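Putative beta-glucosidase (Bifidobacterium adolescentis, PDB 5WAB) hydrolyses beta-glucosidic linkages as a family 3 glycoside hydrolase, and probably also removes terminal arabinopyranosyl units from ginsenosides such as Rb2. Local coordinates at residues Asp128-Gly133 with His600-Phe605; Leu319-Asp324 with Leu546-Phe551; Lys487-Gly492 with Val578-Thr583; Ala570-Thr575 with Arg606-Lys611; Val584-Ala589 with Val646-Ser651. All blocks are in the same frame, centred on the assembly; numbering follows the deposited sequence.

Interaction 1 (Asp128-Gly133 with His600-Phe605); sequences DPYLAG and HELKGF
Tyr130, in the first turn of helix 129-144, lays its ring against the backbone of strand 601-610. One ring face covers the peptide from Lys603 to Gly604, with Lys603 C 3.6 Å above the plane of Tyr130 and offset toward the rim. CG of Tyr130 stands anti to the backbone N (chi1 -176°), which carries the ring off the helix and over the strand. Lys603 and Gly604 form a classic beta bulge opposite Val586.

Phe605 meets the tyrosine at its edge: Phe605 CD2 lies in the ring plane, 3.8 Å from Tyr130 CE1. Leu131 crosses Phe605 at about a right angle. Its CD1 makes an off-centre CH-pi contact, 4.2 Å from the centroid of the Phe605 ring. Leu602 CD2 packs 4.0 Å from Tyr130 CD1 and also touches Asp128 OD2.

Asp128 is the N-cap of the helix. Its OD2 accepts from Leu131 N at 3.1 Å, with an N-H...O angle of 160°, while OD1 is held by Arg529 and Tyr528. Replacing Tyr130 by an alanine would probably uncover the bulge peptide and open a gap beside Leu602 and Phe605.

The contact joins the TIM-barrel-like N-terminal domain to the fibronectin type III-like domain. Its chemistry is mainly packing of a ring on a peptide and of rings and methyls on one another, with the carboxylate of Asp128 spent on the helix end and Arg529.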
# COMPACT_ATOMS: atom_id res chain seq x y z
N ASP A 128 -5.50 3.05 -5.06
CA ASP A 128 -5.27 3.04 -6.50
C ASP A 128 -4.33 1.90 -6.86
O ASP A 128 -3.29 1.74 -6.21
CB ASP A 128 -4.68 4.37 -6.97
CG ASP A 128 -4.44 4.39 -8.46
OD1 ASP A 128 -5.45 4.49 -9.19
OD2 ASP A 128 -3.28 4.29 -8.90
N PRO A 129 -4.65 1.10 -7.89
CA PRO A 129 -3.76 -0.03 -8.21
C PRO A 129 -2.39 0.38 -8.73
O PRO A 129 -1.38 -0.24 -8.37
CB PRO A 129 -4.57 -0.83 -9.24
CG PRO A 129 -5.50 0.18 -9.85
CD PRO A 129 -5.84 1.14 -8.75
N TYR A 130 -2.32 1.43 -9.56
CA TYR A 130 -1.03 1.84 -10.13
C TYR A 130 -0.07 2.30 -9.04
O TYR A 130 1.11 1.95 -9.03
CB TYR A 130 -1.22 2.95 -11.16
CG TYR A 130 0.05 3.36 -11.87
CD1 TYR A 130 0.93 4.27 -11.30
CD2 TYR A 130 0.36 2.87 -13.13
CE1 TYR A 130 2.09 4.66 -11.94
CE2 TYR A 130 1.52 3.26 -13.79
CZ TYR A 130 2.38 4.16 -13.19
OH TYR A 130 3.54 4.55 -13.83
N LEU A 131 -0.56 3.14 -8.12
CA LEU A 131 0.28 3.65 -7.05
C LEU A 131 0.77 2.52 -6.15
O LEU A 131 1.96 2.48 -5.79
CB LEU A 131 -0.49 4.68 -6.23
CG LEU A 131 0.25 5.39 -5.10
CD1 LEU A 131 1.36 6.27 -5.65
CD2 LEU A 131 -0.71 6.19 -4.23
N ALA A 132 -0.11 1.59 -5.80
CA ALA A 132 0.28 0.49 -4.92
C ALA A 132 1.36 -0.37 -5.57
O ALA A 132 2.33 -0.77 -4.92
CB ALA A 132 -0.94 -0.35 -4.55
N GLY A 133 1.20 -0.67 -6.86
CA GLY A 133 2.17 -1.52 -7.54
C GLY A 133 3.52 -0.84 -7.71
O GLY A 133 4.57 -1.44 -7.47
N HIS A 600 -10.86 9.95 -14.80
CA HIS A 600 -9.43 9.80 -15.04
C HIS A 600 -8.86 8.78 -14.07
O HIS A 600 -9.46 8.47 -13.03
CB HIS A 600 -8.69 11.14 -14.94
CG HIS A 600 -8.85 11.83 -13.62
ND1 HIS A 600 -8.09 12.93 -13.26
CD2 HIS A 600 -9.65 11.57 -12.56
CE1 HIS A 600 -8.44 13.32 -12.05
NE2 HIS A 600 -9.38 12.51 -11.60
N GLU A 601 -7.68 8.26 -14.41
CA GLU A 601 -6.96 7.28 -13.60
C GLU A 601 -5.48 7.61 -13.59
O GLU A 601 -4.93 8.05 -14.61
CB GLU A 601 -7.17 5.85 -14.14
CG GLU A 601 -8.61 5.34 -14.04
CD GLU A 601 -8.74 3.89 -14.45
OE1 GLU A 601 -7.80 3.11 -14.16
OE2 GLU A 601 -9.79 3.52 -15.04
N LEU A 602 -4.84 7.42 -12.44
CA LEU A 602 -3.41 7.69 -12.33
C LEU A 602 -2.61 6.71 -13.18
O LEU A 602 -2.76 5.49 -13.03
CB LEU A 602 -2.97 7.61 -10.87
CG LEU A 602 -1.47 7.88 -10.68
CD1 LEU A 602 -1.20 9.38 -10.73
CD2 LEU A 602 -0.98 7.28 -9.40
N LYS A 603 -1.74 7.23 -14.05
CA LYS A 603 -0.93 6.40 -14.93
C LYS A 603 0.55 6.75 -14.90
O LYS A 603 1.30 6.26 -15.76
CB LYS A 603 -1.45 6.47 -16.37
CG LYS A 603 -2.82 5.82 -16.56
CD LYS A 603 -2.80 4.34 -16.19
CE LYS A 603 -4.15 3.68 -16.45
NZ LYS A 603 -4.13 2.22 -16.17
N GLY A 604 1.00 7.57 -13.95
CA GLY A 604 2.41 7.86 -13.81
C GLY A 604 2.69 8.94 -12.78
O GLY A 604 1.82 9.78 -12.51
N PHE A 605 3.88 8.91 -12.18
CA PHE A 605 4.25 9.94 -11.22
C PHE A 605 5.76 9.98 -11.08
O PHE A 605 6.46 9.01 -11.39
CB PHE A 605 3.57 9.72 -9.85
CG PHE A 605 3.94 8.42 -9.18
CD1 PHE A 605 5.04 8.34 -8.35
CD2 PHE A 605 3.15 7.29 -9.35
CE1 PHE A 605 5.37 7.15 -7.73
CE2 PHE A 605 3.47 6.10 -8.73
CZ PHE A 605 4.58 6.03 -7.91

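Interaction 2 (Leu319-Asp324 with Leu546-Phe551)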
# COMPACT_ATOMS: atom_id res chain seq x y z
N LEU A 319 -1.89 18.81 5.31
CA LEU A 319 -3.22 19.04 4.76
C LEU A 319 -3.59 20.51 4.72
O LEU A 319 -4.16 20.98 3.73
CB LEU A 319 -4.27 18.27 5.56
CG LEU A 319 -4.15 16.75 5.50
CD1 LEU A 319 -5.23 16.10 6.35
CD2 LEU A 319 -4.23 16.28 4.05
N LYS A 320 -3.28 21.26 5.78
CA LYS A 320 -3.66 22.66 5.87
C LYS A 320 -2.55 23.40 6.61
O LYS A 320 -1.85 22.81 7.44
CB LYS A 320 -5.01 22.86 6.57
CG LYS A 320 -4.92 23.35 8.00
CD LYS A 320 -6.30 23.62 8.59
CE LYS A 320 -6.96 24.86 7.99
NZ LYS A 320 -8.28 25.14 8.65
N ASN A 321 -2.37 24.67 6.27
CA ASN A 321 -1.30 25.46 6.87
C ASN A 321 -1.63 26.95 6.79
O ASN A 321 -0.92 27.71 6.12
CB ASN A 321 0.03 25.15 6.18
CG ASN A 321 1.24 25.64 6.96
OD1 ASN A 321 1.14 26.00 8.12
ND2 ASN A 321 2.40 25.65 6.30
N ASP A 322 -2.70 27.37 7.48
CA ASP A 322 -3.13 28.76 7.43
C ASP A 322 -2.05 29.68 7.98
O ASP A 322 -1.39 29.37 8.97
CB ASP A 322 -4.42 28.94 8.23
CG ASP A 322 -5.65 28.40 7.51
OD1 ASP A 322 -5.48 27.75 6.45
OD2 ASP A 322 -6.78 28.62 8.00
N ASP A 323 -1.87 30.82 7.32
CA ASP A 323 -0.96 31.88 7.76
C ASP A 323 0.47 31.38 7.91
O ASP A 323 1.27 32.01 8.61
CB ASP A 323 -1.43 32.51 9.07
CG ASP A 323 -2.82 33.10 8.96
OD1 ASP A 323 -3.14 33.69 7.91
OD2 ASP A 323 -3.59 32.97 9.94
N ASP A 324 0.79 30.24 7.29
CA ASP A 324 2.11 29.62 7.37
C ASP A 324 2.53 29.45 8.83
O ASP A 324 3.65 29.80 9.23
CB ASP A 324 3.14 30.42 6.58
CG ASP A 324 2.96 30.30 5.08
OD1 ASP A 324 3.15 29.19 4.55
OD2 ASP A 324 2.62 31.32 4.44
N LEU A 546 0.40 19.62 0.86
CA LEU A 546 1.04 20.93 0.85
C LEU A 546 2.52 20.78 1.19
O LEU A 546 2.98 19.74 1.64
CB LEU A 546 0.34 21.87 1.83
CG LEU A 546 -1.13 22.24 1.56
CD1 LEU A 546 -1.66 23.15 2.66
CD2 LEU A 546 -1.32 22.89 0.19
N SER A 547 3.26 21.87 0.98
CA SER A 547 4.70 21.89 1.24
C SER A 547 5.07 23.29 1.72
O SER A 547 4.28 24.23 1.62
CB SER A 547 5.52 21.50 0.01
OG SER A 547 5.64 22.58 -0.89
N TYR A 548 6.28 23.41 2.27
CA TYR A 548 6.79 24.73 2.62
C TYR A 548 7.25 25.52 1.40
O TYR A 548 7.51 26.72 1.52
CB TYR A 548 7.95 24.61 3.62
CG TYR A 548 7.56 24.00 4.95
CD1 TYR A 548 6.23 23.94 5.35
CD2 TYR A 548 8.52 23.46 5.79
CE1 TYR A 548 5.86 23.37 6.55
CE2 TYR A 548 8.17 22.88 7.00
CZ TYR A 548 6.84 22.85 7.38
OH TYR A 548 6.48 22.28 8.58
N ALA A 549 7.34 24.90 0.23
CA ALA A 549 7.78 25.55 -1.00
C ALA A 549 6.61 25.72 -1.96
O ALA A 549 5.52 25.18 -1.76
CB ALA A 549 8.91 24.76 -1.66
N THR A 550 6.86 26.47 -3.03
CA THR A 550 5.91 26.63 -4.12
C THR A 550 6.53 26.12 -5.41
O THR A 550 7.75 26.22 -5.62
CB THR A 550 5.47 28.10 -4.29
OG1 THR A 550 6.62 28.92 -4.57
CG2 THR A 550 4.78 28.60 -3.04
N PHE A 551 5.70 25.54 -6.27
CA PHE A 551 6.16 24.95 -7.52
C PHE A 551 5.26 25.39 -8.67
O PHE A 551 4.09 25.72 -8.48
CB PHE A 551 6.21 23.41 -7.42
CG PHE A 551 7.14 22.91 -6.35
CD1 PHE A 551 6.71 22.79 -5.03
CD2 PHE A 551 8.46 22.59 -6.64
CE1 PHE A 551 7.56 22.35 -4.04
CE2 PHE A 551 9.32 22.15 -5.65
CZ PHE A 551 8.87 22.03 -4.35
O HOH W 1 1.67 25.29 3.44
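Leu546 and Tyr548 meet Leu319 to Asn321 in a small packing contact at the protein surface. It lies where edge strand 317-321 ends beside the loop that leads into strand 551-560. Leu546 does most of the touching. With CG anti to the carbonyl carbon (chi1 -64°), its chain leans over the strand and sets CD1 on the backbone, 3.5 Å from Leu319 O and 3.8 Å from Lys320 CA. The backbone of Leu546 also bonds to Leu318.

The strand is one of the two outer strands of the six-stranded mixed sheet in the family 3 C-terminal domain. Leu319 and Lys320 both face Ile466 of the neighbouring strand, a classic beta bulge.

Farther along, the side chains of Asn321 and Tyr548 cross at about a right angle, with amide and ring planes 48° apart. Asn321 ND2 is 4.2 Å from Tyr548 CE1. A water links the segments: it accepts from Asn321 ND2 at 3.0 Å and gives a weak bond to Ser547 O at 3.4 Å. Asn321 OD1 accepts from Leu326 N, and Tyr548 OH bonds to Val483 O. In the loop itself Ser547 makes an ST turn, its OG accepting from Ala549 N at 3.1 Å.

Interaction 3 (Lys487-Gly492 with Val578-Thr583)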
# COMPACT_ATOMS: atom_id res chain seq x y z
N LYS A 487 13.44 21.95 9.50
CA LYS A 487 14.69 21.36 9.02
C LYS A 487 14.49 20.72 7.65
O LYS A 487 15.42 20.71 6.83
CB LYS A 487 15.21 20.33 10.02
CG LYS A 487 15.60 20.91 11.38
CD LYS A 487 16.57 22.08 11.23
CE LYS A 487 17.05 22.61 12.57
NZ LYS A 487 15.93 23.04 13.45
N VAL A 488 13.29 20.20 7.38
CA VAL A 488 12.93 19.64 6.08
C VAL A 488 11.49 20.04 5.79
O VAL A 488 10.69 20.22 6.71
CB VAL A 488 13.08 18.10 6.08
CG1 VAL A 488 12.38 17.51 7.29
CG2 VAL A 488 12.57 17.49 4.77
N SER A 489 11.17 20.16 4.51
CA SER A 489 9.78 20.46 4.18
C SER A 489 9.00 19.16 3.99
O SER A 489 9.53 18.19 3.43
CB SER A 489 9.69 21.28 2.89
OG SER A 489 8.37 21.30 2.41
N PRO A 490 7.75 19.10 4.45
CA PRO A 490 6.93 17.90 4.19
C PRO A 490 6.61 17.80 2.71
O PRO A 490 6.44 18.81 2.03
CB PRO A 490 5.66 18.14 5.03
CG PRO A 490 5.63 19.61 5.26
CD PRO A 490 7.02 20.15 5.16
N SER A 491 6.56 16.56 2.22
CA SER A 491 6.33 16.33 0.80
C SER A 491 5.32 15.22 0.52
O SER A 491 5.24 14.75 -0.63
CB SER A 491 7.65 16.02 0.10
OG SER A 491 8.34 14.93 0.72
N GLY A 492 4.55 14.79 1.52
CA GLY A 492 3.66 13.66 1.33
C GLY A 492 2.42 14.03 0.55
O GLY A 492 1.86 15.12 0.71
N VAL A 578 12.63 27.94 -0.48
CA VAL A 578 12.74 26.77 0.38
C VAL A 578 13.02 25.55 -0.49
O VAL A 578 12.32 25.31 -1.48
CB VAL A 578 11.47 26.56 1.22
CG1 VAL A 578 11.60 25.31 2.08
CG2 VAL A 578 11.19 27.80 2.06
N ASP A 579 14.02 24.77 -0.11
CA ASP A 579 14.31 23.51 -0.77
C ASP A 579 13.25 22.48 -0.36
O ASP A 579 13.04 22.25 0.84
CB ASP A 579 15.71 23.02 -0.41
CG ASP A 579 16.80 24.04 -0.73
OD1 ASP A 579 16.51 25.04 -1.42
OD2 ASP A 579 17.95 23.84 -0.28
N ALA A 580 12.57 21.90 -1.34
CA ALA A 580 11.51 20.93 -1.06
C ALA A 580 11.28 20.07 -2.29
O ALA A 580 11.73 20.39 -3.39
CB ALA A 580 10.22 21.63 -0.62
N ALA A 581 10.54 18.98 -2.09
CA ALA A 581 10.23 18.03 -3.15
C ALA A 581 8.78 18.18 -3.61
O ALA A 581 7.89 18.47 -2.81
CB ALA A 581 10.48 16.59 -2.69
N GLU A 582 8.56 17.95 -4.90
CA GLU A 582 7.24 17.98 -5.50
C GLU A 582 7.01 16.68 -6.25
O GLU A 582 7.92 16.14 -6.88
CB GLU A 582 7.10 19.18 -6.45
CG GLU A 582 5.78 19.28 -7.20
CD GLU A 582 4.59 19.50 -6.29
OE1 GLU A 582 4.23 20.68 -6.07
OE2 GLU A 582 4.04 18.51 -5.78
N THR A 583 5.78 16.17 -6.19
CA THR A 583 5.43 14.92 -6.85
C THR A 583 4.46 15.24 -7.98
O THR A 583 3.27 15.48 -7.74
CB THR A 583 4.82 13.93 -5.87
OG1 THR A 583 5.80 13.61 -4.87
CG2 THR A 583 4.42 12.65 -6.59
O HOH W 2 12.75 20.21 2.49
O HOH W 3 4.82 12.76 -2.33
O HOH W 4 6.11 15.94 -2.99
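Ser489 and Ser491 face Ala580 and Ala581 where a loop of the C-terminal domain runs beside the start of strand 580-590. That strand belongs to the beta sandwich of the fibronectin type III-like domain, and the contact is part of the seam between the two domains. The two segments run in the same sense here, and water fills in for direct hydrogen bonds.

Ser489 comes first. Its N donates to a water at 2.6 Å, and that water donates to Asp579 O, also at 2.6 Å. Its side chain packs on a methyl: Ser489 CB lies 3.6 Å from Ala580 CB, and OG is equally near. OG stands anti to the backbone N (chi1 167°). From there it donates to Pro490 O, from above the carbonyl plane, and accepts from Tyr548 N.

The CB of Pro490 points away from the strand; its ring packs on Tyr548 and Val483.

Ser491 has its CB directed back to the strand, 4.0 Å from Ala581 CB. Its OG lies between the backbone N and the carbonyl carbon (chi1 55°), a position that brings it to Lys607 NZ of the next strand, with which it bonds.

The carbonyl of Ser491 reaches Thr583 through two waters. Each has more acceptors in reach than protons to give, so not every link need hold at once. One water lies 2.8 Å from Ser491 O and 3.0 Å from Thr583 OG1. The other lies 2.7 Å from Ser491 O and 2.9 Å from Thr583 OG1.

Interaction 4 (Ala570-Thr575 with Arg606-Lys611); sequences ATVTNT and RKVFLK
Val608 and Leu610 of strand 601-610 pack on Val572 and Asn574 of strand 566-574, across the interior of the fibronectin type III-like beta sandwich. The two strands belong to opposing sheets. Their short segments approach to 7.9 Å between axes and run 38° apart.

Segment 606-611 starts outside the contact. Arg606 and Lys607 take no part in it and form salt bridges with Glu84 and Glu314.

Val608 is the first to touch strand 566-574. Its CG2 lies 4.4 Å from Val572 CG1, a light touch, and Ala616 and Ile618 of strand 615-622 also pack on it. Phe609 has its CB turned away and packs on Ala581 and Asn82.

Leu610 carries most of the contact. With CG anti to the carbonyl carbon (chi1 -64°), its chain extends to the Val572 side chain, and Leu610 CD1 comes 4.2 Å from Val572 CG1. The same methyl is 3.7 Å from Val572 O. Nearer the backbone, Leu610 CB meets Asn574 CB at 3.9 Å.

The carbonyl of Leu610 takes the polar bond between the segments. Asn574 ND2 donates to Leu610 O at 3.0 Å with an angle of 150°. The oxygen lies in the amide plane of Asn574, but the donor stands well above the carbonyl plane of Leu610. Asn574 also bonds through ND2 to Val578 O and through OD1 to Ser576 OG, which fixes the turn of its amide.

The CB of Lys611 points away, yet its carbonyl closes the contact: Lys611 O lies 3.4 Å from Asn574 CB.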
# COMPACT_ATOMS: atom_id res chain seq x y z
N ALA A 570 7.46 17.44 -19.35
CA ALA A 570 7.06 18.59 -18.55
C ALA A 570 8.24 19.11 -17.73
O ALA A 570 9.18 18.37 -17.43
CB ALA A 570 5.90 18.24 -17.62
N THR A 571 8.16 20.39 -17.35
CA THR A 571 9.15 21.03 -16.49
C THR A 571 8.49 21.46 -15.19
O THR A 571 7.45 22.13 -15.21
CB THR A 571 9.78 22.26 -17.14
OG1 THR A 571 10.45 21.89 -18.35
CG2 THR A 571 10.79 22.90 -16.19
N VAL A 572 9.11 21.12 -14.06
CA VAL A 572 8.64 21.54 -12.75
C VAL A 572 9.73 22.41 -12.13
O VAL A 572 10.92 22.09 -12.22
CB VAL A 572 8.29 20.33 -11.86
CG1 VAL A 572 9.45 19.35 -11.81
CG2 VAL A 572 7.89 20.78 -10.45
N THR A 573 9.32 23.51 -11.49
CA THR A 573 10.26 24.51 -11.01
C THR A 573 9.91 24.91 -9.58
O THR A 573 8.74 25.17 -9.27
CB THR A 573 10.24 25.74 -11.91
OG1 THR A 573 10.43 25.34 -13.27
CG2 THR A 573 11.35 26.71 -11.52
N ASN A 574 10.91 24.93 -8.71
CA ASN A 574 10.74 25.44 -7.35
C ASN A 574 10.81 26.96 -7.40
O ASN A 574 11.89 27.54 -7.58
CB ASN A 574 11.80 24.86 -6.42
CG ASN A 574 11.55 25.20 -4.96
OD1 ASN A 574 10.90 26.19 -4.63
ND2 ASN A 574 12.07 24.37 -4.07
N THR A 575 9.66 27.62 -7.25
CA THR A 575 9.55 29.07 -7.36
C THR A 575 9.61 29.78 -6.01
O THR A 575 9.12 30.90 -5.89
CB THR A 575 8.26 29.44 -8.08
OG1 THR A 575 7.14 28.95 -7.33
CG2 THR A 575 8.23 28.84 -9.48
N ARG A 606 6.25 11.14 -10.64
CA ARG A 606 7.68 11.36 -10.43
C ARG A 606 7.86 12.37 -9.31
O ARG A 606 7.31 13.47 -9.37
CB ARG A 606 8.35 11.87 -11.70
CG ARG A 606 9.85 11.96 -11.53
CD ARG A 606 10.48 10.62 -11.08
NE ARG A 606 11.93 10.72 -11.03
CZ ARG A 606 12.73 9.79 -10.50
NH1 ARG A 606 12.21 8.69 -9.97
NH2 ARG A 606 14.06 9.96 -10.49
N LYS A 607 8.62 12.00 -8.28
CA LYS A 607 8.97 12.91 -7.19
C LYS A 607 10.34 13.50 -7.49
O LYS A 607 11.28 12.78 -7.84
CB LYS A 607 8.98 12.19 -5.84
CG LYS A 607 9.09 13.14 -4.64
CD LYS A 607 8.88 12.40 -3.33
CE LYS A 607 8.63 13.34 -2.18
NZ LYS A 607 8.23 12.58 -0.96
N VAL A 608 10.46 14.82 -7.34
CA VAL A 608 11.67 15.56 -7.68
C VAL A 608 12.04 16.45 -6.50
O VAL A 608 11.22 17.24 -6.03
CB VAL A 608 11.49 16.40 -8.95
CG1 VAL A 608 12.81 17.01 -9.36
CG2 VAL A 608 10.92 15.56 -10.07
N PHE A 609 13.28 16.32 -6.04
CA PHE A 609 13.82 17.18 -4.99
C PHE A 609 14.51 18.37 -5.66
O PHE A 609 15.43 18.18 -6.46
CB PHE A 609 14.79 16.39 -4.11
CG PHE A 609 14.21 15.10 -3.59
CD1 PHE A 609 14.21 13.95 -4.37
CD2 PHE A 609 13.64 15.03 -2.32
CE1 PHE A 609 13.67 12.76 -3.90
CE2 PHE A 609 13.10 13.84 -1.84
CZ PHE A 609 13.11 12.71 -2.63
N LEU A 610 14.06 19.58 -5.35
CA LEU A 610 14.55 20.79 -6.00
C LEU A 610 14.91 21.83 -4.95
O LEU A 610 14.11 22.13 -4.06
CB LEU A 610 13.49 21.36 -6.94
CG LEU A 610 13.09 20.52 -8.14
CD1 LEU A 610 11.87 21.12 -8.82
CD2 LEU A 610 14.25 20.42 -9.12
N LYS A 611 16.13 22.37 -5.06
CA LYS A 611 16.48 23.52 -4.24
C LYS A 611 15.79 24.78 -4.75
O LYS A 611 15.17 24.80 -5.82
CB LYS A 611 17.99 23.74 -4.20
CG LYS A 611 18.76 22.66 -3.50
CD LYS A 611 20.22 23.07 -3.39
CE LYS A 611 21.05 22.03 -2.67
NZ LYS A 611 22.47 22.47 -2.52

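Interaction 5 (Val584-Ala589 with Val646-Ser651)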
# COMPACT_ATOMS: atom_id res chain seq x y z
N VAL A 584 4.96 15.20 -9.22
CA VAL A 584 4.14 15.44 -10.40
C VAL A 584 3.38 14.17 -10.73
O VAL A 584 3.93 13.06 -10.69
CB VAL A 584 5.02 15.90 -11.58
CG1 VAL A 584 4.17 16.12 -12.82
CG2 VAL A 584 5.78 17.17 -11.21
N GLN A 585 2.11 14.32 -11.08
CA GLN A 585 1.21 13.20 -11.30
C GLN A 585 0.59 13.31 -12.69
O GLN A 585 0.24 14.40 -13.13
CB GLN A 585 0.11 13.15 -10.22
CG GLN A 585 0.67 13.26 -8.80
CD GLN A 585 -0.39 13.48 -7.73
OE1 GLN A 585 -1.55 13.11 -7.91
NE2 GLN A 585 0.02 14.07 -6.62
N VAL A 586 0.47 12.17 -13.36
CA VAL A 586 -0.10 12.09 -14.70
C VAL A 586 -1.35 11.22 -14.64
O VAL A 586 -1.29 10.09 -14.14
CB VAL A 586 0.90 11.53 -15.73
CG1 VAL A 586 0.23 11.34 -17.08
CG2 VAL A 586 2.10 12.46 -15.85
N TYR A 587 -2.46 11.76 -15.12
CA TYR A 587 -3.72 11.04 -15.21
C TYR A 587 -4.14 10.92 -16.68
O TYR A 587 -3.78 11.77 -17.50
CB TYR A 587 -4.83 11.76 -14.41
CG TYR A 587 -4.56 11.82 -12.93
CD1 TYR A 587 -3.71 12.78 -12.39
CD2 TYR A 587 -5.17 10.93 -12.06
CE1 TYR A 587 -3.46 12.83 -11.04
CE2 TYR A 587 -4.92 10.98 -10.70
CZ TYR A 587 -4.07 11.93 -10.20
OH TYR A 587 -3.83 11.98 -8.85
N VAL A 588 -4.87 9.86 -17.00
CA VAL A 588 -5.41 9.67 -18.34
C VAL A 588 -6.92 9.80 -18.25
O VAL A 588 -7.57 9.04 -17.53
CB VAL A 588 -5.00 8.32 -18.94
CG1 VAL A 588 -5.83 8.03 -20.19
CG2 VAL A 588 -3.52 8.33 -19.29
N ALA A 589 -7.48 10.77 -18.98
CA ALA A 589 -8.92 11.01 -19.00
C ALA A 589 -9.48 10.56 -20.34
O ALA A 589 -9.37 11.30 -21.33
CB ALA A 589 -9.23 12.49 -18.75
N VAL A 646 -4.51 13.65 -21.55
CA VAL A 646 -3.43 13.46 -20.60
C VAL A 646 -3.39 14.68 -19.69
O VAL A 646 -3.27 15.82 -20.17
CB VAL A 646 -2.08 13.25 -21.31
CG1 VAL A 646 -0.98 13.09 -20.29
CG2 VAL A 646 -2.15 12.05 -22.22
N GLU A 647 -3.53 14.46 -18.39
CA GLU A 647 -3.53 15.52 -17.39
C GLU A 647 -2.23 15.47 -16.60
O GLU A 647 -1.80 14.40 -16.17
CB GLU A 647 -4.73 15.39 -16.45
CG GLU A 647 -6.07 15.42 -17.16
CD GLU A 647 -7.22 15.02 -16.25
OE1 GLU A 647 -6.96 14.39 -15.21
OE2 GLU A 647 -8.39 15.33 -16.60
N VAL A 648 -1.63 16.64 -16.39
CA VAL A 648 -0.40 16.76 -15.62
C VAL A 648 -0.66 17.72 -14.47
O VAL A 648 -1.20 18.81 -14.68
CB VAL A 648 0.77 17.26 -16.49
CG1 VAL A 648 2.05 17.32 -15.68
CG2 VAL A 648 0.95 16.35 -17.70
N GLY A 649 -0.30 17.31 -13.27
CA GLY A 649 -0.55 18.15 -12.11
C GLY A 649 0.15 17.63 -10.88
O GLY A 649 1.06 16.81 -10.95
N THR A 650 -0.29 18.14 -9.73
CA THR A 650 0.28 17.76 -8.45
C THR A 650 -0.76 17.12 -7.53
O THR A 650 -0.48 16.91 -6.35
CB THR A 650 0.92 18.98 -7.77
OG1 THR A 650 -0.05 20.03 -7.67
CG2 THR A 650 2.09 19.46 -8.61
N SER A 651 -1.93 16.79 -8.07
CA SER A 651 -3.07 16.25 -7.34
C SER A 651 -4.10 15.80 -8.36
O SER A 651 -4.13 16.30 -9.49
CB SER A 651 -3.65 17.30 -6.38
OG SER A 651 -4.85 16.86 -5.78
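Gln585 and Tyr587 form hydrogen-bonded pairs with Gly649 and Glu647 where strands 580-590 and 642-648 run antiparallel in the fibronectin type III-like sandwich. The backbones make four hydrogen bonds. Gln585 N donates to Gly649 O at 2.7 Å, and Gly649 N returns one to Gln585 O. Tyr587 and Glu647 exchange a second pair, with Glu647 N to Tyr587 O at 2.8 Å and almost straight (178°). In the non-hydrogen-bonded pairs CA-H groups reach carbonyls, as Val586 CA does to Glu647 O at 3.2 Å.

Valines make the apolar contacts on one face. Val584 CG1 lies 3.8 Å from Val648 CG1, and Val586 CG1 3.9 Å from Val646 CG1. Phe620 packs on Val584 and Val586, and Val556 on Val648.

The other face carries the polar side chains Gln585, Tyr587 and Glu647. Tyr587 OH donates to Gln585 OE1 at 2.7 Å, nearly in line with the carbonyl, and Gln585 NE2 bonds to Gly543 O. Glu647 OE1 sits 3.5 Å from Tyr587 CB and bonds to His600, which stacks on Tyr587. A leucine in place of Gln585 would probably leave Tyr587 OH and Gly543 O without these mates.

Valines thus line the sandwich interior, and the polar groups mostly satisfy one another.

How the interactions relate
Four of the five contacts involve the fibronectin type III-like sandwich. Strand 601-610 serves interactions 1 and 4, and neighbouring strand 580-590 serves interactions 3 and 5. Interaction 1 ties this sheet to the N-terminal domain, interaction 3 to the C-terminal domain. Interaction 2 lies within the C-terminal domain, just before strand 551-560, and touches interactions 3 and 4. Interaction 4 spans the two sheets, and interaction 5 joins strands within one. Centres of 1 and 5, and of 2 and 3, are about 10 Å apart, those of 1 and 2 about 25 Å. Along the chain, 2 and 3 are nested inside interaction 1, which crosses 4 and 5. The sandwich thus packs against both preceding domains.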